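Inulin fructotransferase (Bacillus sp. snu-7, PDB 2INV) cleaves inulin by intramolecular fructosyl transfer, acting as a lyase that probably releases the cyclic disaccharide difructose anhydride III. Local coordinates at residues 76-81 / 133-138; 121-126 / 163-168; 169-174 / 191-196. One frame throughout, in Å; residues are numbered along the deposited sequence.

Contact 1: 76-81 / 133-138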
# COMPACT_ATOMS: atom_id res chain seq x y z
N ASP A 76 -24.66 -10.54 -10.92
CA ASP A 76 -24.27 -11.73 -11.65
C ASP A 76 -23.61 -11.43 -12.99
O ASP A 76 -23.68 -12.24 -13.91
CB ASP A 76 -25.50 -12.63 -11.84
CG ASP A 76 -26.57 -11.97 -12.67
OD1 ASP A 76 -26.64 -10.72 -12.70
OD2 ASP A 76 -27.38 -12.70 -13.29
N VAL A 77 -23.00 -10.27 -13.12
CA VAL A 77 -22.30 -9.97 -14.34
C VAL A 77 -20.86 -9.67 -14.00
O VAL A 77 -20.56 -8.98 -13.02
CB VAL A 77 -22.95 -8.83 -15.15
CG1 VAL A 77 -23.12 -7.61 -14.35
CG2 VAL A 77 -22.05 -8.52 -16.34
N SER A 78 -19.97 -10.23 -14.80
CA SER A 78 -18.56 -10.04 -14.62
C SER A 78 -18.14 -8.66 -15.05
O SER A 78 -18.74 -8.06 -15.95
CB SER A 78 -17.78 -11.08 -15.43
OG SER A 78 -17.70 -12.31 -14.73
N TYR A 79 -17.11 -8.16 -14.38
CA TYR A 79 -16.55 -6.85 -14.67
C TYR A 79 -17.55 -5.71 -14.39
O TYR A 79 -17.56 -4.70 -15.09
CB TYR A 79 -16.08 -6.80 -16.13
CG TYR A 79 -15.54 -8.12 -16.69
CD1 TYR A 79 -14.37 -8.72 -16.20
CD2 TYR A 79 -16.18 -8.76 -17.76
CE1 TYR A 79 -13.86 -9.90 -16.77
CE2 TYR A 79 -15.68 -9.93 -18.33
CZ TYR A 79 -14.52 -10.50 -17.83
OH TYR A 79 -14.04 -11.66 -18.40
N LEU A 80 -18.39 -5.88 -13.37
CA LEU A 80 -19.36 -4.84 -13.00
C LEU A 80 -18.67 -3.93 -12.00
O LEU A 80 -18.05 -4.40 -11.04
CB LEU A 80 -20.61 -5.45 -12.34
CG LEU A 80 -21.96 -4.74 -12.53
CD1 LEU A 80 -22.70 -4.76 -11.20
CD2 LEU A 80 -21.76 -3.32 -13.01
N THR A 81 -18.75 -2.63 -12.25
CA THR A 81 -18.15 -1.64 -11.37
C THR A 81 -19.22 -0.75 -10.77
O THR A 81 -19.97 -0.10 -11.50
CB THR A 81 -17.16 -0.72 -12.12
OG1 THR A 81 -15.96 -1.43 -12.45
CG2 THR A 81 -16.81 0.50 -11.25
N PRO A 133 -18.01 -19.71 -16.25
CA PRO A 133 -16.81 -18.96 -15.89
C PRO A 133 -17.06 -18.42 -14.52
O PRO A 133 -18.21 -18.09 -14.18
CB PRO A 133 -16.84 -17.85 -16.92
CG PRO A 133 -17.10 -18.65 -18.13
CD PRO A 133 -18.03 -19.77 -17.72
N ARG A 134 -16.04 -18.39 -13.67
CA ARG A 134 -16.28 -17.85 -12.36
C ARG A 134 -16.35 -16.39 -12.65
O ARG A 134 -15.77 -15.90 -13.62
CB ARG A 134 -15.11 -18.04 -11.41
CG ARG A 134 -14.74 -19.45 -11.09
CD ARG A 134 -13.45 -19.38 -10.29
NE ARG A 134 -12.31 -19.05 -11.14
CZ ARG A 134 -11.09 -18.82 -10.68
NH1 ARG A 134 -10.84 -18.87 -9.39
NH2 ARG A 134 -10.11 -18.57 -11.53
N LEU A 135 -17.05 -15.68 -11.78
CA LEU A 135 -17.19 -14.25 -11.91
C LEU A 135 -15.83 -13.63 -11.77
O LEU A 135 -15.05 -13.99 -10.89
CB LEU A 135 -18.14 -13.73 -10.85
CG LEU A 135 -19.54 -14.06 -11.32
CD1 LEU A 135 -20.52 -13.95 -10.18
CD2 LEU A 135 -19.89 -13.13 -12.47
N SER A 136 -15.55 -12.67 -12.64
CA SER A 136 -14.26 -12.02 -12.63
C SER A 136 -14.33 -10.52 -12.82
O SER A 136 -15.27 -9.99 -13.40
CB SER A 136 -13.37 -12.66 -13.70
OG SER A 136 -12.03 -12.24 -13.56
N GLY A 137 -13.29 -9.86 -12.34
CA GLY A 137 -13.15 -8.42 -12.46
C GLY A 137 -14.18 -7.49 -11.84
O GLY A 137 -14.27 -6.33 -12.24
N ILE A 138 -14.97 -7.97 -10.88
CA ILE A 138 -15.97 -7.09 -10.28
C ILE A 138 -15.30 -6.12 -9.30
O ILE A 138 -14.47 -6.52 -8.48
CB ILE A 138 -17.08 -7.88 -9.57
CG1 ILE A 138 -17.83 -8.72 -10.62
CG2 ILE A 138 -18.04 -6.92 -8.89
CD1 ILE A 138 -18.92 -9.57 -10.07
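Tyr-79 and Gly-137 lie one above the other at matching bends of two coils, with their CA atoms 4.3 Å apart. Both have positive phi, the left-handed conformation that turns the chain at these corners. The amide of Tyr-79 donates to Ser-136 O at 2.8 Å, with a bent N-H...O angle of 139° although it lies nearly along the C=O axis. Next to it, Tyr-79 CA sends a C-H toward Gly-137 O at 3.4 Å. A CB at Gly-137 would probably fall too close to Tyr-79 CD1.

The second bond comes from a side chain. Ser-78 OG is anti to its own carbonyl carbon (chi1 -82°), which places it beside its own backbone N and within bonding distance of Ser-136 N. Ser-136 N donates to it at 3.0 Å, nearly straight at 166°. Leu-135 CD2 rests on the same oxygen at 3.3 Å. With an alanine at Ser-78, the N-H of Ser-136 would probably be left without this acceptor, and Leu-135 CD2 would lose the atom it rests on. The Tyr-79 ring brings CD1 to 3.2 Å from Ser-136 O, while Ser-78 CB covers part of one ring face. Ile-138 packs alongside the backbone of 77-80: its CG2 meets Leu-80 O at 3.3 Å, and CD1 lies against Val-77 O, a buried carbonyl with no polar partner in the model.

Leu-135 and Ile-138 also pack on Val-127 of strand 123-127 and on Phe-173 of the following coil. Ser-136 OG reaches Phe-89 O of the second subunit, and Tyr-79 packs on Phe-90 of that subunit. Arg-134 forms a salt bridge with Asp-193 and lies by a bound fructose. The contact thus joins strands 80-84 and 135-146 at a subunit interface.

Contact 2: 121-126 / 163-168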
# COMPACT_ATOMS: atom_id res chain seq x y z
N ALA A 121 -33.33 -11.53 2.74
CA ALA A 121 -32.30 -11.08 1.79
C ALA A 121 -31.41 -10.08 2.52
O ALA A 121 -31.43 -8.88 2.23
CB ALA A 121 -32.95 -10.45 0.56
N PRO A 122 -30.64 -10.56 3.51
CA PRO A 122 -29.72 -9.78 4.34
C PRO A 122 -28.79 -8.80 3.63
O PRO A 122 -28.75 -7.60 3.94
CB PRO A 122 -28.91 -10.86 5.05
CG PRO A 122 -29.94 -11.90 5.29
CD PRO A 122 -30.70 -11.95 3.98
N GLN A 123 -28.05 -9.34 2.67
CA GLN A 123 -27.05 -8.61 1.91
C GLN A 123 -27.54 -7.51 0.97
O GLN A 123 -28.44 -7.73 0.16
CB GLN A 123 -26.21 -9.62 1.13
CG GLN A 123 -25.88 -10.87 1.94
CD GLN A 123 -26.83 -12.03 1.68
OE1 GLN A 123 -28.02 -11.84 1.43
NE2 GLN A 123 -26.30 -13.25 1.75
N ALA A 124 -26.92 -6.34 1.07
CA ALA A 124 -27.27 -5.21 0.21
C ALA A 124 -26.87 -5.65 -1.18
O ALA A 124 -27.62 -5.49 -2.15
CB ALA A 124 -26.49 -3.96 0.62
N PHE A 125 -25.68 -6.22 -1.27
CA PHE A 125 -25.16 -6.72 -2.53
C PHE A 125 -24.75 -8.18 -2.37
O PHE A 125 -23.95 -8.53 -1.50
CB PHE A 125 -23.96 -5.88 -2.99
CG PHE A 125 -24.33 -4.48 -3.35
CD1 PHE A 125 -24.30 -3.46 -2.41
CD2 PHE A 125 -24.76 -4.17 -4.64
CE1 PHE A 125 -24.69 -2.16 -2.74
CE2 PHE A 125 -25.16 -2.89 -4.98
CZ PHE A 125 -25.12 -1.88 -4.02
N LEU A 126 -25.31 -9.02 -3.23
CA LEU A 126 -24.99 -10.44 -3.21
C LEU A 126 -24.51 -10.81 -4.60
O LEU A 126 -25.28 -10.83 -5.56
CB LEU A 126 -26.21 -11.27 -2.83
CG LEU A 126 -25.99 -12.78 -2.76
CD1 LEU A 126 -24.85 -13.12 -1.81
CD2 LEU A 126 -27.28 -13.44 -2.31
N GLY A 163 -23.26 -5.96 4.11
CA GLY A 163 -23.00 -4.97 3.07
C GLY A 163 -22.75 -5.55 1.69
O GLY A 163 -23.53 -5.31 0.76
N ILE A 164 -21.64 -6.26 1.54
CA ILE A 164 -21.28 -6.87 0.27
C ILE A 164 -20.88 -8.31 0.52
O ILE A 164 -20.00 -8.58 1.34
CB ILE A 164 -20.09 -6.14 -0.39
CG1 ILE A 164 -20.50 -4.73 -0.80
CG2 ILE A 164 -19.60 -6.93 -1.60
CD1 ILE A 164 -19.35 -3.88 -1.31
N GLU A 165 -21.53 -9.24 -0.16
CA GLU A 165 -21.19 -10.64 0.03
C GLU A 165 -21.01 -11.36 -1.29
O GLU A 165 -21.90 -11.36 -2.16
CB GLU A 165 -22.25 -11.36 0.86
CG GLU A 165 -22.13 -12.87 0.78
CD GLU A 165 -22.77 -13.58 1.95
OE1 GLU A 165 -23.69 -13.02 2.58
OE2 GLU A 165 -22.32 -14.72 2.25
N VAL A 166 -19.85 -11.98 -1.44
CA VAL A 166 -19.52 -12.72 -2.65
C VAL A 166 -19.59 -14.21 -2.32
O VAL A 166 -18.65 -14.78 -1.75
CB VAL A 166 -18.12 -12.36 -3.14
CG1 VAL A 166 -17.77 -13.16 -4.38
CG2 VAL A 166 -18.06 -10.86 -3.44
N ALA A 167 -20.70 -14.85 -2.70
CA ALA A 167 -20.91 -16.26 -2.41
C ALA A 167 -20.35 -17.28 -3.40
O ALA A 167 -20.19 -18.45 -3.05
CB ALA A 167 -22.39 -16.50 -2.20
N SER A 168 -20.07 -16.88 -4.64
CA SER A 168 -19.54 -17.82 -5.62
C SER A 168 -18.05 -17.59 -5.81
O SER A 168 -17.56 -16.49 -5.56
CB SER A 168 -20.26 -17.67 -6.96
OG SER A 168 -21.67 -17.71 -6.79
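Gln-123 bends at its second torsion (chi2 96°), and this swings its amide across to Glu-165. Glu-165 comes to meet it with CG anti to the backbone N (chi1 165°) and the rest of the chain extended. Gln-123 NE2 donates to Glu-165 OE1 at 2.7 Å. The oxygen lies in the plane of the amide, but the amide reaches it from above the carboxylate plane, the two planes being 64° apart. Gln-123 CG touches the same oxygen at 3.1 Å.

Leu-126 runs alongside Glu-165 and points the same way. Its CD1 lies 3.8 Å from Glu-165 CG and also meets the methyl of Ala-167. On the other face of the sheet Phe-125 CB approaches Ile-164 CG1 at 4.3 Å, and both residues pack on Leu-145 in the core.

The backbones form a parallel pair. Phe-125 N donates to Gly-163 O at 3.1 Å, and Phe-125 O accepts from Glu-165 N at 2.9 Å. Ile-164 is thus straddled by the two bonds. The chain turns a corner at 124-125 and again at 163, so the bends are stacked as in neighbouring coils of a parallel beta-helix.

Apolar groups pack on the Phe-125 and Ile-164 side. On the other, the Glu-165 charge would probably strengthen the hydrogen bond from the Gln-123 amide and limit its rotation.

Contact 3: 169-174 / 191-196. With FRU (beta-D-fructofuranose), chain E.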
# COMPACT_ATOMS: atom_id res chain seq x y z
N ASP A 169 -17.33 -18.61 -6.27
CA ASP A 169 -15.90 -18.45 -6.48
C ASP A 169 -15.72 -17.31 -7.45
O ASP A 169 -16.41 -17.20 -8.46
CB ASP A 169 -15.29 -19.74 -6.99
CG ASP A 169 -15.40 -20.86 -5.97
OD1 ASP A 169 -15.72 -20.56 -4.79
OD2 ASP A 169 -15.18 -22.04 -6.32
N ASN A 170 -14.76 -16.45 -7.12
CA ASN A 170 -14.51 -15.26 -7.90
C ASN A 170 -13.05 -15.08 -8.25
O ASN A 170 -12.16 -15.58 -7.57
CB ASN A 170 -14.96 -14.06 -7.08
CG ASN A 170 -14.40 -14.11 -5.67
OD1 ASN A 170 -13.41 -13.45 -5.36
ND2 ASN A 170 -15.03 -14.90 -4.81
N ASP A 171 -12.79 -14.37 -9.34
CA ASP A 171 -11.43 -14.11 -9.72
C ASP A 171 -11.18 -12.64 -10.01
O ASP A 171 -11.96 -11.97 -10.68
CB ASP A 171 -11.00 -14.93 -10.93
CG ASP A 171 -9.51 -14.83 -11.18
OD1 ASP A 171 -8.75 -14.71 -10.18
OD2 ASP A 171 -9.08 -14.88 -12.35
N SER A 172 -10.08 -12.16 -9.44
CA SER A 172 -9.62 -10.79 -9.59
C SER A 172 -10.61 -9.72 -9.13
O SER A 172 -10.79 -8.71 -9.81
CB SER A 172 -9.23 -10.53 -11.04
OG SER A 172 -8.25 -9.52 -11.11
N PHE A 173 -11.26 -9.93 -7.99
CA PHE A 173 -12.19 -8.92 -7.50
C PHE A 173 -11.38 -7.79 -6.88
O PHE A 173 -10.25 -8.01 -6.43
CB PHE A 173 -13.16 -9.53 -6.49
CG PHE A 173 -14.39 -10.13 -7.12
CD1 PHE A 173 -14.34 -10.65 -8.41
CD2 PHE A 173 -15.59 -10.21 -6.42
CE1 PHE A 173 -15.46 -11.24 -8.99
CE2 PHE A 173 -16.71 -10.80 -6.99
CZ PHE A 173 -16.65 -11.31 -8.28
N HIS A 174 -11.96 -6.60 -6.86
CA HIS A 174 -11.30 -5.42 -6.31
C HIS A 174 -12.29 -4.64 -5.45
O HIS A 174 -13.36 -4.23 -5.93
CB HIS A 174 -10.79 -4.55 -7.46
CG HIS A 174 -9.77 -3.53 -7.06
ND1 HIS A 174 -9.32 -3.39 -5.76
CD2 HIS A 174 -9.06 -2.64 -7.79
CE1 HIS A 174 -8.39 -2.45 -5.72
NE2 HIS A 174 -8.22 -1.99 -6.94
N GLY A 191 -14.29 -18.24 -1.48
CA GLY A 191 -13.58 -18.69 -2.66
C GLY A 191 -12.94 -17.58 -3.46
O GLY A 191 -13.06 -17.53 -4.69
N ALA A 192 -12.26 -16.68 -2.76
CA ALA A 192 -11.59 -15.55 -3.40
C ALA A 192 -10.25 -15.98 -3.97
O ALA A 192 -9.53 -16.78 -3.38
CB ALA A 192 -11.39 -14.43 -2.39
N ASP A 193 -9.93 -15.44 -5.14
CA ASP A 193 -8.71 -15.75 -5.86
C ASP A 193 -8.20 -14.44 -6.48
O ASP A 193 -8.90 -13.82 -7.28
CB ASP A 193 -9.06 -16.81 -6.91
CG ASP A 193 -7.89 -17.22 -7.77
OD1 ASP A 193 -6.72 -16.96 -7.39
OD2 ASP A 193 -8.13 -17.82 -8.84
N ALA A 194 -7.00 -14.02 -6.08
CA ALA A 194 -6.39 -12.78 -6.56
C ALA A 194 -7.26 -11.59 -6.17
O ALA A 194 -7.32 -10.59 -6.89
CB ALA A 194 -6.21 -12.82 -8.07
N LEU A 195 -7.93 -11.72 -5.03
CA LEU A 195 -8.80 -10.68 -4.52
C LEU A 195 -8.00 -9.55 -3.93
O LEU A 195 -6.90 -9.74 -3.39
CB LEU A 195 -9.73 -11.21 -3.44
CG LEU A 195 -10.43 -10.13 -2.60
CD1 LEU A 195 -11.49 -9.43 -3.43
CD2 LEU A 195 -11.05 -10.75 -1.36
N ARG A 196 -8.55 -8.35 -4.02
CA ARG A 196 -7.90 -7.22 -3.45
C ARG A 196 -8.86 -6.38 -2.65
O ARG A 196 -9.89 -5.91 -3.15
CB ARG A 196 -7.25 -6.36 -4.51
CG ARG A 196 -5.76 -6.59 -4.57
CD ARG A 196 -5.22 -5.78 -5.69
NE ARG A 196 -5.87 -6.18 -6.93
CZ ARG A 196 -5.94 -5.40 -8.00
NH1 ARG A 196 -5.41 -4.18 -7.97
NH2 ARG A 196 -6.53 -5.84 -9.10
C1 FRU E . -4.14 -20.68 -12.39
C2 FRU E . -4.43 -20.86 -10.84
C3 FRU E . -5.11 -19.63 -10.18
C4 FRU E . -4.55 -19.57 -8.74
C5 FRU E . -3.19 -20.19 -8.93
C6 FRU E . -2.95 -21.37 -8.11
O1 FRU E . -3.71 -19.65 -12.54
O2 FRU E . -5.04 -22.13 -10.70
O3 FRU E . -6.43 -19.13 -10.23
O4 FRU E . -4.55 -18.26 -8.21
O5 FRU E . -3.13 -20.76 -10.28
O6 FRU E . -1.99 -21.95 -7.60
O HOH W 1 -11.29 -12.12 -6.33
O HOH W 2 -7.97 -7.91 -7.80
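Asp-171 and Asp-193 stand on adjacent coils of the right-handed parallel beta-helix, and Asp-193 holds the bound fructose. Its carboxylate takes two bonds from the sugar: fructose O4 donates to Asp-193 OD1 at 2.7 Å, and O3 to Asp-193 OD2 at 2.6 Å. CG anti to the backbone N (chi1 179°) directs the carboxylate out to the sugar. Asp-171 OD1 lies 3.4 Å from Asp-193 OD2, two acceptors close together. Arg-134 forms a salt bridge with Asp-193 and a long, weak ion pair with Asp-171, which would probably offset part of the repulsion between the two carboxylates. Arg-134 also belongs to the glycan pocket.

Asp-193 O is gripped from the neighbouring coil. Ser-172 N donates to Asp-193 O at 3.0 Å. Water 1 donates to that oxygen too, and it also joins Asn-170 OD1 at 2.7 Å and the amide of Phe-173. Asn-170 CB sits over the centre of the Phe-173 ring, and its ND2 is tied to Ser-168 O. Ser-172 and Ala-194 both have positive phi, so the two coils bend at the same level. Gly-191 also has positive phi, and a CB there would probably come too close to Asp-169 OD1 as it stands.

Farther along, Phe-173 CB packs on Leu-195 CD1. The guanidinium of Arg-196 lies flat on the His-174 ring, centres 4.2 Å apart and planes at 23°. Asp-199 of the second subunit forms a salt bridge with Arg-196 NH1, which is likely to steady the guanidinium in this stack. Phe-173 O accepts from Arg-196 N at 3.0 Å. Water 2 donates to Phe-173 O and Ala-194 O, and it accepts from Arg-196 NH2 at 2.8 Å.

From the N terminus, residues 76-81 come first and 121-126 second. Residues 133-138 then close contact 1 over a loop of 51 residues that includes helix 92-96. Residues 163-168 close contact 2 over 36 residues. The segments of these two contacts alternate, so their loops cross. Contact 3 follows in series and closes the shortest loop, 16 residues. Contacts 1 and 3 are stacked along the beta-helix: Leu-135 O receives Asp-171 N, and both contacts touch the second subunit. Contact 2 lies on another side of the coils and meets contact 3 where Val-166 touches Phe-173. Together they tie successive coils in the N-terminal half of the chain.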